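Local coordinates for putative branched-chain amino acid ABC transporter, periplasmic branched-chain amino acid-binding protein (Pseudomonas protegens Pf-5, PDB 4RU0), which probably binds a small solute, perhaps a branched-chain amino acid, in the periplasm and delivers it to an ABC transporter for uptake, at residues Leu202-Tyr207 against Leu420-Leu424; Leu186-Ser190 against Pro215-Pro219. One frame throughout, in Å; residues are numbered along the deposited sequence.

Contact 1: Leu202-Tyr207 against Leu420-Leu424; sequences LLAEKY and LLRPL
Leu-202 and Leu-420 interlock from two helical segments inclined 137° to each other, N to C, whose axes come no closer than 11.5 Å, so side chains reach across, one methyl as far as a backbone carbonyl. The bump on one side is the CD2 methyl of Leu-202. It enters a hollow lined by the carbonyl O of Leu-420, 3.6 Å from that CD2, by CD1 of Leu-424, 3.9 Å from the same CD2, and by CD2 of Leu-421. Leu-202 and Leu-424 lie alongside each other, pointing opposite ways. From the other helix, Leu-420 reaches back: with CG anti to the backbone N (chi1 178°), its CD2 touches both CD2 of Leu-203, at 3.8 Å, and CD of Lys-206, at 3.6 Å. The extended methylene chain of Lys-206 passes obliquely across the two methyls of Leu-420, while its CG lies over a face of the Tyr-207 ring. Behind this layer, helix 157-172 receives Leu-203 on Val-165, Leu-421 on Ser-162 and Leu-424 on Tyr-158. No hydrogen bond crosses between the two segments; their contact rests on leucine methyls and lysine methylenes, so fit and the exclusion of water probably hold it.

Contact 2: Leu186-Ser190 against Pro215-Pro219; sequences LYHDS and PVADP
Parallel strand pairing in the alpha/beta fold links the C-terminal ends of the edge strand 210-216 and its neighbour 182-188: Tyr-187 pairs with Pro-215 and His-188 with Val-216, and both chains continue into loops. Val-216 sits between two backbone bonds: its N donates to O of Tyr-187 at 2.8 Å, and its O accepts from N of Asp-189, also at 2.8 Å. On one face of the sheet the Tyr-187 ring lies against Pro-215, whose CA stands over it in a CH-pi contact, 3.8 Å from the centroid and 15° off the normal. Tyr-187 CG is wedged between the backbone N and the carbonyl carbon (chi1 66°), and the phenol OH ends beside Pro-215 CB. On the opposite face, His-188 reaches past Val-216 and its NE2 donates to OD1 of Asp-218 at 2.6 Å, near the ring plane and on the anti lone pair of that oxygen, with ring and carboxylate planes 88° apart. ND1 of His-188 meets OG of Ser-190 at 2.9 Å in the same plane, so both ring nitrogens are engaged and the imidazole's rotation is fixed. Leu-186 CD1 presses on Val-216 CG2 at 3.5 Å, both against Gln-226 of helix 224-233. On its other side strand 182-188 pairs with strand 237-241, while Ser-190, at the N-cap of helix 191-194, makes a weak OG bond to N of Gly-193 and Asp-189 forms a salt bridge with Arg-194.

Overall arrangement
Helix 197-207, used by contact 1, leads straight into strand 210-216, used by contact 2, and the segments of the two contacts alternate along the chain. Their centres lie 23 Å apart and their nearest atoms about 13 Å, without touching. Contact 2 belongs to the sheet itself, whereas contact 1 brings a helix that follows strand 182-188 against helix 418-435, which comes after the opposite edge strand, 407-415. Contact 2 approaches the bound 3,6,9,12,15-pentaoxaheptadecane: the His-188 side chain is about 5 Å from it, and Tyr-41, Tyr-192, Trp-243 and Trp-269 line that pocket.

Contact 1: Leu202-Tyr207 against Leu420-Leu424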
loop_
_atom_site.group_PDB
_atom_site.type_symbol
_atom_site.label_atom_id
_atom_site.label_comp_id
_atom_site.label_asym_id
_atom_site.label_seq_id
_atom_site.Cartn_x
_atom_site.Cartn_y
_atom_site.Cartn_z
ATOM N N LEU A 202 -7.717 -16.379 -13.055
ATOM C CA LEU A 202 -6.541 -16.883 -13.754
ATOM C C LEU A 202 -5.779 -17.914 -12.912
ATOM O O LEU A 202 -5.477 -19.009 -13.387
ATOM C CB LEU A 202 -5.617 -15.723 -14.136
ATOM C CG LEU A 202 -4.247 -16.071 -14.734
ATOM C CD1 LEU A 202 -4.413 -16.911 -15.990
ATOM C CD2 LEU A 202 -3.463 -14.803 -15.033
ATOM N N LEU A 203 -5.481 -17.562 -11.664
ATOM C CA LEU A 203 -4.760 -18.453 -10.759
ATOM C C LEU A 203 -5.548 -19.733 -10.483
ATOM O O LEU A 203 -4.962 -20.801 -10.295
ATOM C CB LEU A 203 -4.438 -17.732 -9.445
ATOM C CG LEU A 203 -3.497 -16.527 -9.605
ATOM C CD1 LEU A 203 -3.612 -15.546 -8.435
ATOM C CD2 LEU A 203 -2.056 -16.981 -9.786
ATOM N N ALA A 204 -6.874 -19.636 -10.475
ATOM C CA ALA A 204 -7.703 -20.814 -10.241
ATOM C C ALA A 204 -7.687 -21.755 -11.449
ATOM O O ALA A 204 -7.752 -22.973 -11.294
ATOM C CB ALA A 204 -9.126 -20.409 -9.905
ATOM N N GLU A 205 -7.602 -21.190 -12.648
ATOM C CA GLU A 205 -7.502 -22.002 -13.858
ATOM C C GLU A 205 -6.174 -22.748 -13.913
ATOM O O GLU A 205 -6.119 -23.905 -14.317
ATOM C CB GLU A 205 -7.658 -21.137 -15.113
ATOM C CG GLU A 205 -9.064 -20.618 -15.343
ATOM C CD GLU A 205 -9.205 -19.913 -16.680
ATOM O OE1 GLU A 205 -10.021 -18.970 -16.773
ATOM O OE2 GLU A 205 -8.505 -20.310 -17.640
ATOM N N LYS A 206 -5.102 -22.072 -13.515
ATOM C CA LYS A 206 -3.779 -22.671 -13.543
ATOM C C LYS A 206 -3.599 -23.763 -12.493
ATOM O O LYS A 206 -3.119 -24.850 -12.801
ATOM C CB LYS A 206 -2.701 -21.608 -13.344
ATOM C CG LYS A 206 -1.296 -22.186 -13.404
ATOM C CD LYS A 206 -0.231 -21.118 -13.306
ATOM C CE LYS A 206 1.150 -21.721 -13.506
ATOM N NZ LYS A 206 1.282 -22.334 -14.858
ATOM N N TYR A 207 -3.981 -23.479 -11.253
ATOM C CA TYR A 207 -3.670 -24.389 -10.158
ATOM C C TYR A 207 -4.850 -25.261 -9.741
ATOM O O TYR A 207 -4.693 -26.205 -8.963
ATOM C CB TYR A 207 -3.142 -23.594 -8.965
ATOM C CG TYR A 207 -1.833 -22.905 -9.269
ATOM C CD1 TYR A 207 -0.699 -23.644 -9.586
ATOM C CD2 TYR A 207 -1.731 -21.518 -9.257
ATOM C CE1 TYR A 207 0.499 -23.024 -9.875
ATOM C CE2 TYR A 207 -0.533 -20.888 -9.543
ATOM C CZ TYR A 207 0.578 -21.647 -9.851
ATOM O OH TYR A 207 1.770 -21.027 -10.138
ATOM N N LEU A 420 3.236 -14.139 -14.517
ATOM C CA LEU A 420 2.011 -14.859 -14.821
ATOM C C LEU A 420 0.819 -13.918 -15.016
ATOM O O LEU A 420 -0.030 -14.149 -15.878
ATOM C CB LEU A 420 1.715 -15.860 -13.704
ATOM C CG LEU A 420 0.434 -16.681 -13.808
ATOM C CD1 LEU A 420 0.410 -17.451 -15.115
ATOM C CD2 LEU A 420 0.337 -17.624 -12.620
ATOM N N LEU A 421 0.766 -12.855 -14.218
ATOM C CA LEU A 421 -0.351 -11.907 -14.254
ATOM C C LEU A 421 -0.210 -10.822 -15.318
ATOM O O LEU A 421 -1.191 -10.166 -15.672
ATOM C CB LEU A 421 -0.510 -11.229 -12.897
ATOM C CG LEU A 421 -0.770 -12.110 -11.687
ATOM C CD1 LEU A 421 -0.624 -11.276 -10.423
ATOM C CD2 LEU A 421 -2.154 -12.723 -11.778
ATOM N N ARG A 422 1.009 -10.630 -15.814
ATOM C CA ARG A 422 1.317 -9.527 -16.727
ATOM C C ARG A 422 0.391 -9.406 -17.954
ATOM O O ARG A 422 0.081 -8.290 -18.368
ATOM C CB ARG A 422 2.772 -9.633 -17.192
ATOM C CG ARG A 422 3.249 -8.442 -18.015
ATOM C CD ARG A 422 3.391 -7.180 -17.168
ATOM N NE ARG A 422 3.386 -5.978 -17.994
ATOM C CZ ARG A 422 3.794 -4.775 -17.597
ATOM N NH1 ARG A 422 4.264 -4.591 -16.369
ATOM N NH2 ARG A 422 3.740 -3.751 -18.443
ATOM N N PRO A 423 -0.048 -10.534 -18.548
ATOM C CA PRO A 423 -0.973 -10.347 -19.675
ATOM C C PRO A 423 -2.283 -9.647 -19.299
ATOM O O PRO A 423 -2.830 -8.911 -20.118
ATOM C CB PRO A 423 -1.238 -11.781 -20.144
ATOM C CG PRO A 423 0.012 -12.508 -19.797
ATOM C CD PRO A 423 0.437 -11.926 -18.475
ATOM N N LEU A 424 -2.774 -9.870 -18.085
ATOM C CA LEU A 424 -3.971 -9.178 -17.616
ATOM C C LEU A 424 -3.719 -7.685 -17.509
ATOM O O LEU A 424 -4.571 -6.867 -17.856
ATOM C CB LEU A 424 -4.421 -9.719 -16.258
ATOM C CG LEU A 424 -4.966 -11.141 -16.257
ATOM C CD1 LEU A 424 -5.459 -11.507 -14.865
ATOM C CD2 LEU A 424 -6.080 -11.261 -17.278
#

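Contact 2: Leu186-Ser190 against Pro215-Pro219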
loop_
_atom_site.group_PDB
_atom_site.type_symbol
_atom_site.label_atom_id
_atom_site.label_comp_id
_atom_site.label_asym_id
_atom_site.label_seq_id
_atom_site.Cartn_x
_atom_site.Cartn_y
_atom_site.Cartn_z
ATOM N N LEU A 186 -14.200 -13.166 0.213
ATOM C CA LEU A 186 -15.278 -12.337 0.729
ATOM C C LEU A 186 -14.916 -10.865 0.536
ATOM O O LEU A 186 -14.054 -10.339 1.244
ATOM C CB LEU A 186 -15.520 -12.638 2.206
ATOM C CG LEU A 186 -16.764 -11.995 2.828
ATOM C CD1 LEU A 186 -18.004 -12.530 2.146
ATOM C CD2 LEU A 186 -16.817 -12.265 4.318
ATOM N N TYR A 187 -15.553 -10.203 -0.427
ATOM C CA TYR A 187 -15.108 -8.861 -0.804
ATOM C C TYR A 187 -16.199 -7.802 -0.708
ATOM O O TYR A 187 -17.356 -8.032 -1.083
ATOM C CB TYR A 187 -14.532 -8.861 -2.229
ATOM C CG TYR A 187 -15.534 -9.156 -3.327
ATOM C CD1 TYR A 187 -16.237 -8.126 -3.950
ATOM C CD2 TYR A 187 -15.777 -10.461 -3.744
ATOM C CE1 TYR A 187 -17.158 -8.389 -4.948
ATOM C CE2 TYR A 187 -16.699 -10.735 -4.749
ATOM C CZ TYR A 187 -17.385 -9.695 -5.345
ATOM O OH TYR A 187 -18.295 -9.952 -6.343
ATOM N N HIS A 188 -15.803 -6.644 -0.191
ATOM C CA HIS A 188 -16.618 -5.441 -0.217
ATOM C C HIS A 188 -17.032 -5.182 -1.652
ATOM O O HIS A 188 -16.188 -5.131 -2.539
ATOM C CB HIS A 188 -15.830 -4.263 0.355
ATOM C CG HIS A 188 -16.639 -3.019 0.550
ATOM N ND1 HIS A 188 -16.626 -1.976 -0.348
ATOM C CD2 HIS A 188 -17.469 -2.643 1.553
ATOM C CE1 HIS A 188 -17.420 -1.012 0.086
ATOM N NE2 HIS A 188 -17.947 -1.397 1.238
ATOM N N ASP A 189 -18.330 -5.055 -1.895
ATOM C CA ASP A 189 -18.797 -4.873 -3.264
ATOM C C ASP A 189 -18.482 -3.449 -3.723
ATOM O O ASP A 189 -19.286 -2.533 -3.569
ATOM C CB ASP A 189 -20.295 -5.179 -3.383
ATOM C CG ASP A 189 -20.756 -5.283 -4.832
ATOM O OD1 ASP A 189 -19.975 -5.774 -5.681
ATOM O OD2 ASP A 189 -21.902 -4.874 -5.128
ATOM N N SER A 190 -17.288 -3.291 -4.279
ATOM C CA SER A 190 -16.779 -2.001 -4.737
ATOM C C SER A 190 -15.636 -2.272 -5.706
ATOM O O SER A 190 -15.246 -3.426 -5.882
ATOM C CB SER A 190 -16.306 -1.145 -3.563
ATOM O OG SER A 190 -15.253 -1.787 -2.857
ATOM N N PRO A 215 -19.654 -11.519 -2.712
ATOM C CA PRO A 215 -19.769 -10.069 -2.498
ATOM C C PRO A 215 -20.465 -9.696 -1.193
ATOM O O PRO A 215 -21.331 -10.431 -0.715
ATOM C CB PRO A 215 -20.600 -9.604 -3.697
ATOM C CG PRO A 215 -21.398 -10.796 -4.084
ATOM C CD PRO A 215 -20.521 -11.992 -3.806
ATOM N N VAL A 216 -20.068 -8.565 -0.617
ATOM C CA VAL A 216 -20.753 -8.001 0.539
ATOM C C VAL A 216 -21.173 -6.574 0.229
ATOM O O VAL A 216 -20.327 -5.702 0.015
ATOM C CB VAL A 216 -19.877 -7.994 1.799
ATOM C CG1 VAL A 216 -20.559 -7.198 2.902
ATOM C CG2 VAL A 216 -19.612 -9.405 2.266
ATOM N N ALA A 217 -22.480 -6.341 0.202
ATOM C CA ALA A 217 -23.023 -5.034 -0.150
ATOM C C ALA A 217 -22.737 -4.010 0.939
ATOM O O ALA A 217 -22.705 -4.343 2.126
ATOM C CB ALA A 217 -24.527 -5.132 -0.404
ATOM N N ASP A 218 -22.524 -2.763 0.529
ATOM C CA ASP A 218 -22.349 -1.662 1.470
ATOM C C ASP A 218 -23.640 -1.460 2.262
ATOM O O ASP A 218 -24.727 -1.567 1.703
ATOM C CB ASP A 218 -21.956 -0.384 0.721
ATOM C CG ASP A 218 -21.104 0.544 1.560
ATOM O OD1 ASP A 218 -19.934 0.194 1.828
ATOM O OD2 ASP A 218 -21.600 1.625 1.953
ATOM N N PRO A 219 -23.530 -1.170 3.567
ATOM C CA PRO A 219 -22.301 -0.958 4.343
ATOM C C PRO A 219 -21.647 -2.247 4.842
ATOM O O PRO A 219 -20.488 -2.222 5.257
ATOM C CB PRO A 219 -22.789 -0.115 5.521
ATOM C CG PRO A 219 -24.187 -0.610 5.752
ATOM C CD PRO A 219 -24.739 -0.967 4.389
#